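Local coordinates for intimin (Escherichia coli, PDB 1F00), which probably fastens enteropathogenic bacteria to host cells, its immunoglobulin-like domains holding out a lectin-like domain that binds Tir, a bacterial protein placed in the host membrane, at residues I165-I168 against T174-Y177; S212-L217 against P265-K270. One frame throughout, in Å; residues are numbered along the deposited sequence.

Contact 1 (I165-I168 against T174-Y177)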
loop_
_atom_site.group_PDB
_atom_site.type_symbol
_atom_site.label_atom_id
_atom_site.label_comp_id
_atom_site.label_asym_id
_atom_site.label_seq_id
_atom_site.Cartn_x
_atom_site.Cartn_y
_atom_site.Cartn_z
ATOM N N ILE A 165 -0.474 -1.698 5.884
ATOM C CA ILE A 165 0.472 -0.901 5.107
ATOM C C ILE A 165 -0.334 0.316 4.701
ATOM O O ILE A 165 -1.438 0.181 4.168
ATOM C CB ILE A 165 0.950 -1.631 3.833
ATOM C CG1 ILE A 165 1.627 -2.948 4.210
ATOM C CG2 ILE A 165 1.910 -0.730 3.041
ATOM C CD1 ILE A 165 2.791 -2.790 5.178
ATOM N N SER A 166 0.203 1.500 4.976
ATOM C CA SER A 166 -0.482 2.738 4.651
ATOM C C SER A 166 0.321 3.590 3.684
ATOM O O SER A 166 1.547 3.592 3.710
ATOM C CB SER A 166 -0.741 3.553 5.926
ATOM O OG SER A 166 -1.604 2.874 6.820
ATOM N N VAL A 167 -0.380 4.300 2.815
ATOM C CA VAL A 167 0.280 5.196 1.881
ATOM C C VAL A 167 -0.356 6.562 2.081
ATOM O O VAL A 167 -1.560 6.664 2.343
ATOM C CB VAL A 167 0.081 4.768 0.404
ATOM C CG1 VAL A 167 -1.396 4.791 0.041
ATOM C CG2 VAL A 167 0.862 5.705 -0.517
ATOM N N ILE A 168 0.454 7.608 2.000
ATOM C CA ILE A 168 -0.068 8.961 2.128
ATOM C C ILE A 168 0.439 9.776 0.943
ATOM O O ILE A 168 1.564 9.581 0.479
ATOM C CB ILE A 168 0.373 9.640 3.459
ATOM C CG1 ILE A 168 1.896 9.697 3.556
ATOM C CG2 ILE A 168 -0.204 8.881 4.641
ATOM C CD1 ILE A 168 2.398 10.306 4.861
ATOM N N THR A 174 -4.775 9.609 2.990
ATOM C CA THR A 174 -4.240 8.351 3.487
ATOM C C THR A 174 -5.110 7.183 3.022
ATOM O O THR A 174 -6.342 7.254 3.081
ATOM C CB THR A 174 -4.209 8.321 5.038
ATOM O OG1 THR A 174 -3.377 9.378 5.533
ATOM C CG2 THR A 174 -3.682 6.973 5.529
ATOM N N ALA A 175 -4.464 6.118 2.557
ATOM C CA ALA A 175 -5.163 4.907 2.129
ATOM C C ALA A 175 -4.408 3.772 2.804
ATOM O O ALA A 175 -3.193 3.846 2.952
ATOM C CB ALA A 175 -5.112 4.748 0.617
ATOM N N THR A 176 -5.115 2.723 3.212
ATOM C CA THR A 176 -4.458 1.619 3.901
ATOM C C THR A 176 -4.924 0.236 3.469
ATOM O O THR A 176 -6.092 0.030 3.118
ATOM C CB THR A 176 -4.668 1.713 5.420
ATOM O OG1 THR A 176 -6.056 1.528 5.715
ATOM C CG2 THR A 176 -4.235 3.064 5.935
ATOM N N TYR A 177 -3.986 -0.702 3.507
ATOM C CA TYR A 177 -4.232 -2.093 3.151
ATOM C C TYR A 177 -3.836 -2.965 4.339
ATOM O O TYR A 177 -2.743 -2.815 4.886
ATOM C CB TYR A 177 -3.402 -2.483 1.927
ATOM C CG TYR A 177 -3.386 -3.973 1.670
ATOM C CD1 TYR A 177 -2.326 -4.761 2.104
ATOM C CD2 TYR A 177 -4.458 -4.603 1.036
ATOM C CE1 TYR A 177 -2.328 -6.138 1.918
ATOM C CE2 TYR A 177 -4.472 -5.986 0.850
ATOM C CZ TYR A 177 -3.405 -6.742 1.294
ATOM O OH TYR A 177 -3.411 -8.110 1.133
#

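Contact 2 (S212-L217 against P265-K270)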
loop_
_atom_site.group_PDB
_atom_site.type_symbol
_atom_site.label_atom_id
_atom_site.label_comp_id
_atom_site.label_asym_id
_atom_site.label_seq_id
_atom_site.Cartn_x
_atom_site.Cartn_y
_atom_site.Cartn_z
ATOM N N SER A 212 5.795 -31.333 4.423
ATOM C CA SER A 212 5.220 -32.677 4.489
ATOM C C SER A 212 5.434 -33.468 3.213
ATOM O O SER A 212 5.376 -34.700 3.216
ATOM C CB SER A 212 3.719 -32.599 4.749
ATOM O OG SER A 212 3.061 -32.041 3.627
ATOM N N SER A 213 5.692 -32.755 2.124
ATOM C CA SER A 213 5.842 -33.390 0.829
ATOM C C SER A 213 6.324 -32.377 -0.198
ATOM O O SER A 213 6.404 -31.184 0.084
ATOM C CB SER A 213 4.474 -33.886 0.383
ATOM O OG SER A 213 3.571 -32.782 0.388
ATOM N N GLN A 214 6.615 -32.865 -1.397
ATOM C CA GLN A 214 7.037 -31.995 -2.483
ATOM C C GLN A 214 5.856 -31.078 -2.809
ATOM O O GLN A 214 6.034 -29.915 -3.171
ATOM C CB GLN A 214 7.434 -32.842 -3.700
ATOM C CG GLN A 214 8.760 -33.585 -3.489
ATOM C CD GLN A 214 8.963 -34.761 -4.432
ATOM O OE1 GLN A 214 10.093 -35.193 -4.664
ATOM N NE2 GLN A 214 7.871 -35.290 -4.967
ATOM N N ASN A 215 4.644 -31.602 -2.653
ATOM C CA ASN A 215 3.434 -30.829 -2.923
ATOM C C ASN A 215 3.378 -29.536 -2.103
ATOM O O ASN A 215 3.073 -28.466 -2.637
ATOM C CB ASN A 215 2.194 -31.693 -2.645
ATOM C CG ASN A 215 0.896 -30.976 -2.951
ATOM O OD1 ASN A 215 0.457 -30.107 -2.199
ATOM N ND2 ASN A 215 0.274 -31.334 -4.068
ATOM N N GLU A 216 3.696 -29.618 -0.813
ATOM C CA GLU A 216 3.648 -28.429 0.037
ATOM C C GLU A 216 4.576 -27.312 -0.447
ATOM O O GLU A 216 4.203 -26.142 -0.409
ATOM C CB GLU A 216 3.967 -28.791 1.498
ATOM C CG GLU A 216 3.846 -27.600 2.465
ATOM C CD GLU A 216 3.745 -28.025 3.927
ATOM O OE1 GLU A 216 4.521 -28.899 4.350
ATOM O OE2 GLU A 216 2.894 -27.476 4.662
ATOM N N LEU A 217 5.776 -27.663 -0.910
ATOM C CA LEU A 217 6.709 -26.649 -1.405
ATOM C C LEU A 217 6.364 -26.230 -2.835
ATOM O O LEU A 217 6.637 -25.103 -3.245
ATOM C CB LEU A 217 8.155 -27.154 -1.335
ATOM C CG LEU A 217 8.754 -27.281 0.073
ATOM C CD1 LEU A 217 10.239 -27.591 -0.019
ATOM C CD2 LEU A 217 8.541 -25.985 0.838
ATOM N N PRO A 265 11.543 -31.669 -8.529
ATOM C CA PRO A 265 11.356 -32.623 -7.429
ATOM C C PRO A 265 12.208 -33.879 -7.628
ATOM O O PRO A 265 12.173 -34.494 -8.701
ATOM C CB PRO A 265 9.859 -32.917 -7.478
ATOM C CG PRO A 265 9.512 -32.713 -8.932
ATOM C CD PRO A 265 10.290 -31.463 -9.275
ATOM N N LEU A 266 12.979 -34.245 -6.601
ATOM C CA LEU A 266 13.840 -35.431 -6.650
ATOM C C LEU A 266 13.493 -36.448 -5.562
ATOM O O LEU A 266 12.891 -36.104 -4.547
ATOM C CB LEU A 266 15.306 -35.032 -6.483
ATOM C CG LEU A 266 15.852 -33.981 -7.445
ATOM C CD1 LEU A 266 17.324 -33.711 -7.131
ATOM C CD2 LEU A 266 15.675 -34.466 -8.876
ATOM N N ASN A 267 13.889 -37.699 -5.778
ATOM C CA ASN A 267 13.631 -38.761 -4.814
ATOM C C ASN A 267 14.888 -39.620 -4.631
ATOM O O ASN A 267 15.889 -39.437 -5.334
ATOM C CB ASN A 267 12.484 -39.646 -5.308
ATOM C CG ASN A 267 11.280 -38.843 -5.764
ATOM O OD1 ASN A 267 10.627 -38.169 -4.968
ATOM N ND2 ASN A 267 10.982 -38.911 -7.060
ATOM N N ASN A 268 14.826 -40.550 -3.678
ATOM C CA ASN A 268 15.930 -41.468 -3.409
ATOM C C ASN A 268 17.238 -40.778 -3.046
ATOM O O ASN A 268 18.318 -41.273 -3.372
ATOM C CB ASN A 268 16.165 -42.367 -4.626
ATOM C CG ASN A 268 14.939 -43.170 -5.000
ATOM O OD1 ASN A 268 14.492 -43.137 -6.147
ATOM N ND2 ASN A 268 14.392 -43.904 -4.040
ATOM N N ILE A 269 17.142 -39.633 -2.380
ATOM C CA ILE A 269 18.334 -38.901 -1.967
ATOM C C ILE A 269 18.793 -39.464 -0.618
ATOM O O ILE A 269 18.004 -39.551 0.320
ATOM C CB ILE A 269 18.022 -37.393 -1.841
ATOM C CG1 ILE A 269 17.426 -36.883 -3.156
ATOM C CG2 ILE A 269 19.291 -36.614 -1.518
ATOM C CD1 ILE A 269 18.374 -36.992 -4.344
ATOM N N LYS A 270 20.061 -39.861 -0.524
ATOM C CA LYS A 270 20.592 -40.434 0.716
ATOM C C LYS A 270 20.403 -39.449 1.866
ATOM O O LYS A 270 20.930 -38.339 1.832
ATOM C CB LYS A 270 22.076 -40.777 0.551
ATOM C CG LYS A 270 22.582 -41.785 1.565
ATOM C CD LYS A 270 24.025 -42.187 1.283
ATOM C CE LYS A 270 24.374 -43.484 2.001
ATOM N NZ LYS A 270 23.969 -43.431 3.437
#

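Contact 1 (I165-I168 against T174-Y177)
Val167 and Ala175 face each other across a beta hairpin of an immunoglobulin-like domain, their side chains leaving the sheet on the same side and meeting at Val167 CG1 and Ala175 CB, 3.8 Å apart. The chi1 of Val167, 62°, sets CG1 between backbone N and carbonyl carbon, and from there the methyl leans over the neighbouring strand. Both residues also touch Leu97 and Ile99, so this side looks inward, toward the opposite sheet. Ile165 and Tyr177 lie on it too, but their ends diverge: Ile165 turns to Leu127, while Tyr177, with CG anti to its backbone N (chi1 168°), sends its ring off toward Asp101 and Leu115.

The other side carries Ser166, Ile168, Thr174 and Thr176 and is more polar. Ile168 and Thr174 lie side by side and point the same way, Ile168 CG2 coming within 3.3 Å of Thr174 OG1.

The alternation of pairs shows the antiparallel pairing: the CA atoms of Val167 and Ala175, a hydrogen-bonded pair, are 5.5 Å apart, against 4.2 Å for those of Ser166 and Thr176, a non-hydrogen-bonded one. Val167 N donates to Ala175 O at 2.9 Å, and Ala175 N returns a bond to Val167 O. At the Ile165 end, Tyr177 O accepts from Ile165 N at 2.7 Å, with 168° at the hydrogen.

Contact 2 (S212-L217 against P265-K270)
Gln214 reaches Pro265 by a chain that starts with CG anti to the carbonyl carbon (chi1 -72°) and then runs extended through chi2 at 161°, carrying the flat amide away from the helix start and out to the strand. Asn267 also has its CG anti to the carbonyl carbon, and its amide end comes nearer to Gln214 than its CB direction alone would suggest. The Gln214 side chain crosses those of Pro265 and Asn267 at about a right angle, and the two amide planes are turned 47° from each other.

Pro265 supplies the apolar half of the contact. Its CB sits above the plane of the Gln214 amide, 3.7 Å from CD, a distance that does not depend on which end of the amide is nitrogen. The polar half is a cluster of three atoms: the Gln214 atom modelled as OE1 lies 2.9 Å from Leu266 O and 3.0 Å from the Asn267 atom modelled as OD1. Both amides are probably turned over in the model, so these distances establish proximity rather than the direction of any bond.

In the C-type lectin-like fold of this domain, the contact sets the first turn of helix 214-224 against strand 263-270, an outermost strand of its sheet. Gln214 also touches Ser256 on the adjoining strand 254-259, and farther along the helix Leu217 packs on Tyr258, which Pro265 touches as well.

The helix start has bonds of its own, of uneven strength. Ser213 is the N-cap, its OG accepting a weak bond from Glu216 N at 3.4 Å. The firm one comes from Glu216 folding back, its OE1 accepting from Ser212 N at 2.7 Å.

In the fold
Contacts 1 and 2 belong to different domains, their centres 40 Å apart and their nearest atoms about 20 Å apart. Contact 1 is partly buried and lies near the middle of the elongated chain, with three of its eight touching residues buried. Contact 2 is a surface contact far toward one end, where none of its four touching residues is buried. The first joins neighbouring strands of one hairpin, through main-chain hydrogen bonding; the second bridges a helix and an edge strand distant in sequence, through the end of one long side chain. Buried area follows the same division, 332 Å² against 130 Å². No structural element is common to both.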